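Local coordinates for putative DNA ligase-like protein Rv0938/MT0965 (Mycobacterium tuberculosis, PDB 2IRU) that probably repairs DNA double-strand breaks with Ku by non-homologous end joining, this part being its polymerase domain, which adds nucleotides at the broken ends, at residues Leu137-Asp142 and Arg157-Leu162; Phe171-Gly176 and His181-Leu186; Ile241-Leu246 and Asp285-Leu290. One frame throughout, in Å; residues are numbered along the deposited sequence.

Interaction 1 (Leu137-Asp142 and Arg157-Leu162)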
# COMPACT_ATOMS: atom_id res chain seq x y z
N LEU A 137 -5.68 4.23 9.65
CA LEU A 137 -5.21 2.92 10.09
C LEU A 137 -5.14 1.93 8.93
O LEU A 137 -5.91 2.00 7.96
CB LEU A 137 -6.15 2.31 11.16
CG LEU A 137 -6.53 3.10 12.42
CD1 LEU A 137 -7.50 2.26 13.29
CD2 LEU A 137 -5.30 3.47 13.20
N VAL A 138 -4.22 0.97 9.02
CA VAL A 138 -4.25 -0.15 8.10
C VAL A 138 -4.25 -1.44 8.88
O VAL A 138 -3.58 -1.57 9.93
CB VAL A 138 -3.06 -0.14 7.10
CG1 VAL A 138 -1.77 -0.43 7.82
CG2 VAL A 138 -3.28 -1.15 5.97
N PHE A 139 -5.06 -2.38 8.42
CA PHE A 139 -5.03 -3.75 8.91
C PHE A 139 -4.67 -4.68 7.76
O PHE A 139 -5.21 -4.55 6.66
CB PHE A 139 -6.39 -4.16 9.48
CG PHE A 139 -6.80 -3.34 10.65
CD1 PHE A 139 -6.56 -3.79 11.95
CD2 PHE A 139 -7.46 -2.12 10.46
CE1 PHE A 139 -6.95 -2.98 13.04
CE2 PHE A 139 -7.86 -1.34 11.51
CZ PHE A 139 -7.61 -1.76 12.82
N ASP A 140 -3.74 -5.60 8.01
CA ASP A 140 -3.37 -6.60 7.01
C ASP A 140 -4.02 -7.89 7.50
O ASP A 140 -3.64 -8.41 8.55
CB ASP A 140 -1.84 -6.78 7.00
CG ASP A 140 -1.36 -7.85 6.03
OD1 ASP A 140 -2.15 -8.53 5.31
OD2 ASP A 140 -0.11 -8.00 6.00
N LEU A 141 -5.00 -8.38 6.73
CA LEU A 141 -5.69 -9.61 7.06
C LEU A 141 -5.06 -10.73 6.27
O LEU A 141 -5.19 -10.79 5.04
CB LEU A 141 -7.19 -9.48 6.72
CG LEU A 141 -8.03 -8.85 7.84
CD1 LEU A 141 -7.59 -7.46 8.29
CD2 LEU A 141 -9.50 -8.83 7.38
N ASP A 142 -4.32 -11.58 6.98
CA ASP A 142 -3.57 -12.63 6.31
C ASP A 142 -4.20 -13.99 6.59
O ASP A 142 -4.17 -14.44 7.76
CB ASP A 142 -2.10 -12.62 6.73
CG ASP A 142 -1.25 -13.55 5.84
OD1 ASP A 142 -1.01 -13.21 4.66
OD2 ASP A 142 -0.86 -14.63 6.33
N ARG A 157 -15.50 -7.91 7.34
CA ARG A 157 -16.76 -7.24 7.68
C ARG A 157 -16.84 -7.03 9.19
O ARG A 157 -17.38 -6.02 9.65
CB ARG A 157 -17.97 -8.01 7.12
CG ARG A 157 -18.11 -7.93 5.59
CD ARG A 157 -19.43 -8.55 5.11
NE ARG A 157 -19.61 -9.91 5.61
CZ ARG A 157 -19.26 -11.01 4.97
NH1 ARG A 157 -18.70 -10.94 3.76
NH2 ARG A 157 -19.49 -12.20 5.54
N ALA A 158 -16.29 -7.97 9.95
CA ALA A 158 -16.23 -7.84 11.41
C ALA A 158 -15.31 -6.71 11.88
O ALA A 158 -15.65 -5.97 12.83
CB ALA A 158 -15.86 -9.17 12.04
N VAL A 159 -14.16 -6.56 11.23
CA VAL A 159 -13.29 -5.43 11.50
C VAL A 159 -14.04 -4.14 11.17
O VAL A 159 -14.08 -3.21 11.99
CB VAL A 159 -11.97 -5.50 10.67
CG1 VAL A 159 -11.13 -4.26 10.95
CG2 VAL A 159 -11.22 -6.79 10.99
N ARG A 160 -14.63 -4.10 9.98
CA ARG A 160 -15.43 -2.96 9.53
C ARG A 160 -16.50 -2.59 10.57
O ARG A 160 -16.72 -1.42 10.84
CB ARG A 160 -16.13 -3.25 8.20
CG ARG A 160 -16.94 -2.08 7.68
CD ARG A 160 -18.00 -2.51 6.68
NE ARG A 160 -18.89 -3.54 7.23
CZ ARG A 160 -19.70 -4.30 6.50
NH1 ARG A 160 -19.76 -4.14 5.19
NH2 ARG A 160 -20.45 -5.22 7.09
N ASP A 161 -17.15 -3.60 11.13
CA ASP A 161 -18.27 -3.35 12.05
C ASP A 161 -17.77 -2.76 13.37
O ASP A 161 -18.38 -1.81 13.90
CB ASP A 161 -19.07 -4.62 12.24
CG ASP A 161 -19.88 -5.00 10.99
OD1 ASP A 161 -19.99 -4.18 10.04
OD2 ASP A 161 -20.44 -6.12 10.97
N LEU A 162 -16.65 -3.27 13.88
CA LEU A 162 -16.04 -2.71 15.10
C LEU A 162 -15.62 -1.25 14.89
O LEU A 162 -15.83 -0.39 15.75
CB LEU A 162 -14.84 -3.55 15.55
CG LEU A 162 -14.91 -4.86 16.33
CD1 LEU A 162 -15.07 -6.06 15.49
CD2 LEU A 162 -13.63 -5.01 17.15
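The CA atoms of F139 and V159 stand 8.8 Å apart, the closest CA pair between residues 137-142 of a sheet strand and residues 157-162 of the helix packed on it; no hydrogen bond joins the two. This is the sheet-and-helix layering of the archaeo-eukaryotic primase (AEP) fold. F139 and L141 send their side chains from the strand toward the helix. Between and beyond them, D140 and D142 project from the opposite face of the strand, where they probably bind the two manganese ions of the polymerase site. One strand therefore carries metal ligands on one face and an apolar face turned to the helix, and F139 and L141 are large apolar residues suited to the latter.

V159, a buried residue of the helix, reaches both strand residues, one with each branch. Being beta-branched, it offers a methyl to each partner: CG1, anti to the backbone N (chi1 178°), lies over one face of the F139 ring, displaced toward the rim, while CG2 faces L141. A199 of helix 192-209 also touches F139. The contact is light, with V159 CG1 4.3 Å from F139 CD2 and V159 CG2 4.5 Å from L141 CD2.

Interaction 2 (Phe171-Gly176 and His181-Leu186)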
# COMPACT_ATOMS: atom_id res chain seq x y z
N PHE A 171 -12.23 0.76 4.18
CA PHE A 171 -12.10 0.50 2.74
C PHE A 171 -11.27 -0.75 2.51
O PHE A 171 -10.12 -0.83 2.97
CB PHE A 171 -11.40 1.69 2.04
CG PHE A 171 -12.12 2.99 2.21
CD1 PHE A 171 -13.04 3.43 1.25
CD2 PHE A 171 -11.90 3.80 3.34
CE1 PHE A 171 -13.72 4.63 1.39
CE2 PHE A 171 -12.58 5.01 3.50
CZ PHE A 171 -13.49 5.44 2.54
N PRO A 172 -11.81 -1.70 1.73
CA PRO A 172 -10.95 -2.85 1.45
C PRO A 172 -10.10 -2.73 0.21
O PRO A 172 -10.50 -2.12 -0.77
CB PRO A 172 -11.96 -4.00 1.26
CG PRO A 172 -13.25 -3.34 0.81
CD PRO A 172 -13.15 -1.84 1.12
N VAL A 173 -8.93 -3.34 0.28
CA VAL A 173 -7.98 -3.32 -0.83
C VAL A 173 -7.34 -4.70 -0.90
O VAL A 173 -6.60 -5.09 0.03
CB VAL A 173 -6.87 -2.25 -0.64
CG1 VAL A 173 -5.92 -2.31 -1.83
CG2 VAL A 173 -7.46 -0.85 -0.51
N THR A 174 -7.63 -5.46 -1.95
CA THR A 174 -6.99 -6.78 -2.08
C THR A 174 -5.51 -6.48 -2.38
O THR A 174 -5.23 -5.63 -3.21
CB THR A 174 -7.66 -7.71 -3.10
OG1 THR A 174 -7.94 -7.02 -4.33
CG2 THR A 174 -8.99 -8.26 -2.49
N SER A 175 -4.61 -7.15 -1.69
CA SER A 175 -3.18 -6.77 -1.71
C SER A 175 -2.45 -7.08 -3.00
O SER A 175 -1.35 -6.55 -3.19
CB SER A 175 -2.42 -7.49 -0.58
OG SER A 175 -2.27 -8.86 -0.88
N GLY A 176 -3.01 -7.92 -3.88
CA GLY A 176 -2.31 -8.39 -5.09
C GLY A 176 -1.50 -9.66 -4.85
O GLY A 176 -1.07 -10.31 -5.78
N HIS A 181 -5.94 -5.95 2.67
CA HIS A 181 -5.70 -4.80 3.54
C HIS A 181 -6.98 -4.01 3.73
O HIS A 181 -7.78 -3.92 2.79
CB HIS A 181 -4.62 -3.86 2.99
CG HIS A 181 -3.25 -4.44 3.00
ND1 HIS A 181 -2.46 -4.43 4.14
CD2 HIS A 181 -2.50 -4.98 2.02
CE1 HIS A 181 -1.29 -5.00 3.85
NE2 HIS A 181 -1.31 -5.36 2.58
N LEU A 182 -7.17 -3.46 4.93
CA LEU A 182 -8.33 -2.61 5.23
C LEU A 182 -7.76 -1.28 5.70
O LEU A 182 -6.89 -1.28 6.57
CB LEU A 182 -9.21 -3.17 6.37
CG LEU A 182 -9.81 -4.57 6.15
CD1 LEU A 182 -10.75 -4.93 7.31
CD2 LEU A 182 -10.60 -4.60 4.84
N TYR A 183 -8.21 -0.18 5.11
CA TYR A 183 -7.79 1.16 5.51
C TYR A 183 -8.98 1.93 6.11
O TYR A 183 -10.11 1.80 5.65
CB TYR A 183 -7.31 1.95 4.31
CG TYR A 183 -6.00 1.46 3.72
CD1 TYR A 183 -4.78 1.95 4.20
CD2 TYR A 183 -5.98 0.51 2.69
CE1 TYR A 183 -3.56 1.52 3.67
CE2 TYR A 183 -4.74 0.05 2.13
CZ TYR A 183 -3.53 0.58 2.63
OH TYR A 183 -2.31 0.16 2.14
N THR A 184 -8.69 2.72 7.13
CA THR A 184 -9.70 3.54 7.78
C THR A 184 -9.13 4.95 8.04
O THR A 184 -8.15 5.10 8.77
CB THR A 184 -10.15 2.91 9.10
OG1 THR A 184 -10.62 1.57 8.84
CG2 THR A 184 -11.23 3.80 9.69
N PRO A 185 -9.74 5.98 7.44
CA PRO A 185 -9.20 7.31 7.75
C PRO A 185 -9.59 7.74 9.17
O PRO A 185 -10.71 7.45 9.64
CB PRO A 185 -9.83 8.21 6.69
CG PRO A 185 -11.13 7.52 6.34
CD PRO A 185 -10.90 6.04 6.54
N LEU A 186 -8.66 8.42 9.84
CA LEU A 186 -8.87 8.90 11.21
C LEU A 186 -9.59 10.25 11.23
O LEU A 186 -9.23 11.17 10.49
CB LEU A 186 -7.53 8.97 11.96
CG LEU A 186 -6.81 7.63 12.22
CD1 LEU A 186 -5.41 7.85 12.82
CD2 LEU A 186 -7.60 6.62 13.07
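F171 and Y183 form an antiparallel hydrogen-bonded pair: F171 N to Y183 O at 2.8 Å and Y183 N to F171 O at 2.9 Å, the latter nearly straight at 168°. V173 and H181 repeat the pattern, V173 N reaching H181 O at 2.8 Å and H181 N reaching V173 O at 2.9 Å. These four bonds join the two strands of a beta hairpin. P172 sits in the non-hydrogen-bonded pair with L182, where its lack of an N-H costs this pairing nothing; its carbonyl bonds instead to R258.

Beyond the strand, S175 OG lies between backbone N and carbonyl carbon (chi1 72°) and bonds to G179 O and S177 N, leaving CB to meet H181 CD2 at 3.6 Å. G176 has a positive phi of 89°, easy without a side chain; its N bonds to Q270 OE1 and its O to T253 OG1. S175 O accepts from R247 NH1, T174 OG1 from R258 NH1, and T184 OG1 pairs with T170 OG1. S175, G176 and H181 probably bind the polymerase substrate, as in related enzymes, so this end of the hairpin would line that pocket.

V173 CG2 meets the Y183 ring edge at CD2 (3.8 Å), and P185 CD lies at the F171 ring edge, 3.6 Å from CE2; on the face away from V173 and Y183, P172 CB meets L182 CD2. Strand 180-186 runs beside strand 129-143, strand 171-174 beside 253-257, and L182 packs against A156 and V159 of helix 149-164.

Interaction 3 (Ile241-Leu246 and Asp285-Leu290)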
# COMPACT_ATOMS: atom_id res chain seq x y z
N ILE A 241 2.43 -1.83 1.19
CA ILE A 241 2.18 -1.69 -0.25
C ILE A 241 1.08 -0.65 -0.52
O ILE A 241 -0.02 -0.71 0.08
CB ILE A 241 1.80 -3.05 -0.89
CG1 ILE A 241 1.80 -2.96 -2.42
CG2 ILE A 241 0.42 -3.60 -0.36
CD1 ILE A 241 3.25 -2.95 -3.02
N ALA A 242 1.38 0.27 -1.42
CA ALA A 242 0.44 1.35 -1.69
C ALA A 242 -0.74 0.92 -2.54
O ALA A 242 -0.56 0.17 -3.49
CB ALA A 242 1.14 2.48 -2.33
N PRO A 243 -1.95 1.44 -2.23
CA PRO A 243 -3.05 1.16 -3.14
C PRO A 243 -2.65 1.52 -4.60
O PRO A 243 -1.98 2.56 -4.83
CB PRO A 243 -4.17 2.08 -2.66
CG PRO A 243 -3.90 2.24 -1.17
CD PRO A 243 -2.37 2.28 -1.08
N TYR A 244 -3.08 0.68 -5.53
CA TYR A 244 -2.76 0.78 -6.97
C TYR A 244 -1.33 0.38 -7.37
O TYR A 244 -1.03 0.28 -8.57
CB TYR A 244 -3.07 2.16 -7.52
CG TYR A 244 -4.52 2.52 -7.37
CD1 TYR A 244 -5.47 2.00 -8.28
CD2 TYR A 244 -4.96 3.41 -6.37
CE1 TYR A 244 -6.82 2.34 -8.17
CE2 TYR A 244 -6.33 3.76 -6.26
CZ TYR A 244 -7.24 3.21 -7.17
OH TYR A 244 -8.56 3.51 -7.10
N SER A 245 -0.47 0.11 -6.39
CA SER A 245 0.87 -0.42 -6.75
C SER A 245 0.74 -1.78 -7.42
O SER A 245 -0.09 -2.63 -7.01
CB SER A 245 1.75 -0.59 -5.50
OG SER A 245 3.07 -1.05 -5.87
N LEU A 246 1.60 -2.01 -8.41
CA LEU A 246 1.81 -3.35 -8.95
C LEU A 246 2.48 -4.18 -7.85
O LEU A 246 3.06 -3.61 -6.89
CB LEU A 246 2.75 -3.29 -10.17
CG LEU A 246 2.14 -2.72 -11.45
CD1 LEU A 246 3.20 -2.39 -12.47
CD2 LEU A 246 1.19 -3.72 -12.07
N ASP A 285 -12.17 6.34 -8.40
CA ASP A 285 -11.39 5.84 -7.26
C ASP A 285 -12.33 5.43 -6.10
O ASP A 285 -13.02 6.28 -5.51
CB ASP A 285 -10.39 6.92 -6.83
CG ASP A 285 -9.53 6.52 -5.63
OD1 ASP A 285 -9.39 5.31 -5.32
OD2 ASP A 285 -8.93 7.44 -5.02
N LEU A 286 -12.35 4.13 -5.78
CA LEU A 286 -13.16 3.64 -4.65
C LEU A 286 -12.61 4.14 -3.29
O LEU A 286 -13.36 4.17 -2.29
CB LEU A 286 -13.27 2.10 -4.67
CG LEU A 286 -13.94 1.47 -5.89
CD1 LEU A 286 -13.96 -0.06 -5.74
CD2 LEU A 286 -15.36 2.00 -6.13
N LEU A 287 -11.35 4.57 -3.29
CA LEU A 287 -10.70 5.16 -2.11
C LEU A 287 -10.77 6.71 -2.07
O LEU A 287 -10.07 7.35 -1.28
CB LEU A 287 -9.20 4.73 -2.07
CG LEU A 287 -8.88 3.25 -1.90
CD1 LEU A 287 -7.36 3.09 -1.76
CD2 LEU A 287 -9.59 2.70 -0.67
N GLU A 288 -11.61 7.31 -2.91
CA GLU A 288 -11.70 8.78 -2.97
C GLU A 288 -11.70 9.44 -1.57
O GLU A 288 -11.02 10.44 -1.32
CB GLU A 288 -12.97 9.18 -3.71
CG GLU A 288 -13.03 10.65 -4.13
CD GLU A 288 -12.84 10.83 -5.62
OE1 GLU A 288 -11.70 10.68 -6.11
OE2 GLU A 288 -13.86 11.12 -6.29
N ARG A 289 -12.48 8.85 -0.66
CA ARG A 289 -12.73 9.42 0.66
C ARG A 289 -11.65 9.12 1.70
O ARG A 289 -11.70 9.66 2.82
CB ARG A 289 -14.08 8.91 1.18
CG ARG A 289 -15.29 9.41 0.42
CD ARG A 289 -16.53 8.59 0.81
NE ARG A 289 -16.43 7.18 0.37
CZ ARG A 289 -17.10 6.17 0.91
NH1 ARG A 289 -17.94 6.37 1.93
NH2 ARG A 289 -16.94 4.94 0.43
N LEU A 290 -10.70 8.26 1.36
CA LEU A 290 -9.67 7.86 2.33
C LEU A 290 -8.69 8.97 2.72
O LEU A 290 -8.29 9.07 3.88
CB LEU A 290 -8.87 6.66 1.82
CG LEU A 290 -7.70 6.16 2.67
CD1 LEU A 290 -8.16 5.67 4.03
CD2 LEU A 290 -6.94 5.05 1.88
O HOH W 1 -10.77 1.96 -7.00
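Y244 and D285 make the polar half of this contact between two turns. The Y244 hydroxyl donates to D285 OD1 at 2.7 Å, meeting the oxygen from above the carboxylate plane, while ring and carboxylate stand 65° apart. From the opposite face of that plane, L287 N bonds to the same oxygen at 2.9 Å, an Asx turn. D285 suits the place because its short side chain, with CG anti to the backbone N (chi1 179°), can hold its own chain and the tyrosine at once; OD2 is taken by H46. A water donates to Y244 OH and accepts from L286 N, making a second, indirect link.

The backbone bends supply the shape. A242 to S245 is a type II turn with P243 and Y244 at its corners, closed by S245 N to A242 O; D285 to E288 is a type I turn.

The apolar half is P243 against L287, whose side chains cross at about a right angle. P243 CB lies 3.5 Å from L287 CD1, slightly tighter than usual van der Waals contact; the proline ring presents CB and CG to this one leucine methyl.

The Y244 side chain touches V42 of helix 29-47 and V276 and I280 of helix 273-283, and P257 of strand 253-257 touches Y244, L286 and L287.

All three contacts are buried, though interactions 2 and 3 take in partly exposed residues, P185 and D285 among them. Interactions 1 and 2 belong to one sheet: strands 129-143 and 180-186 are neighbours, and L137 N to T184 O (2.8 Å) is a probable bond between them. Interaction 1 joins helix to sheet through methyls and a ring alone, whereas interaction 2 lies within the sheet and rests on backbone hydrogen bonds. Interaction 3 links irregular chain, so side-chain and water-mediated bonds replace regular pairing. It packs on interaction 2, where L287 CD2 comes 3.4 Å from F171 CB, but does not touch interaction 1, about 16 Å away between centres.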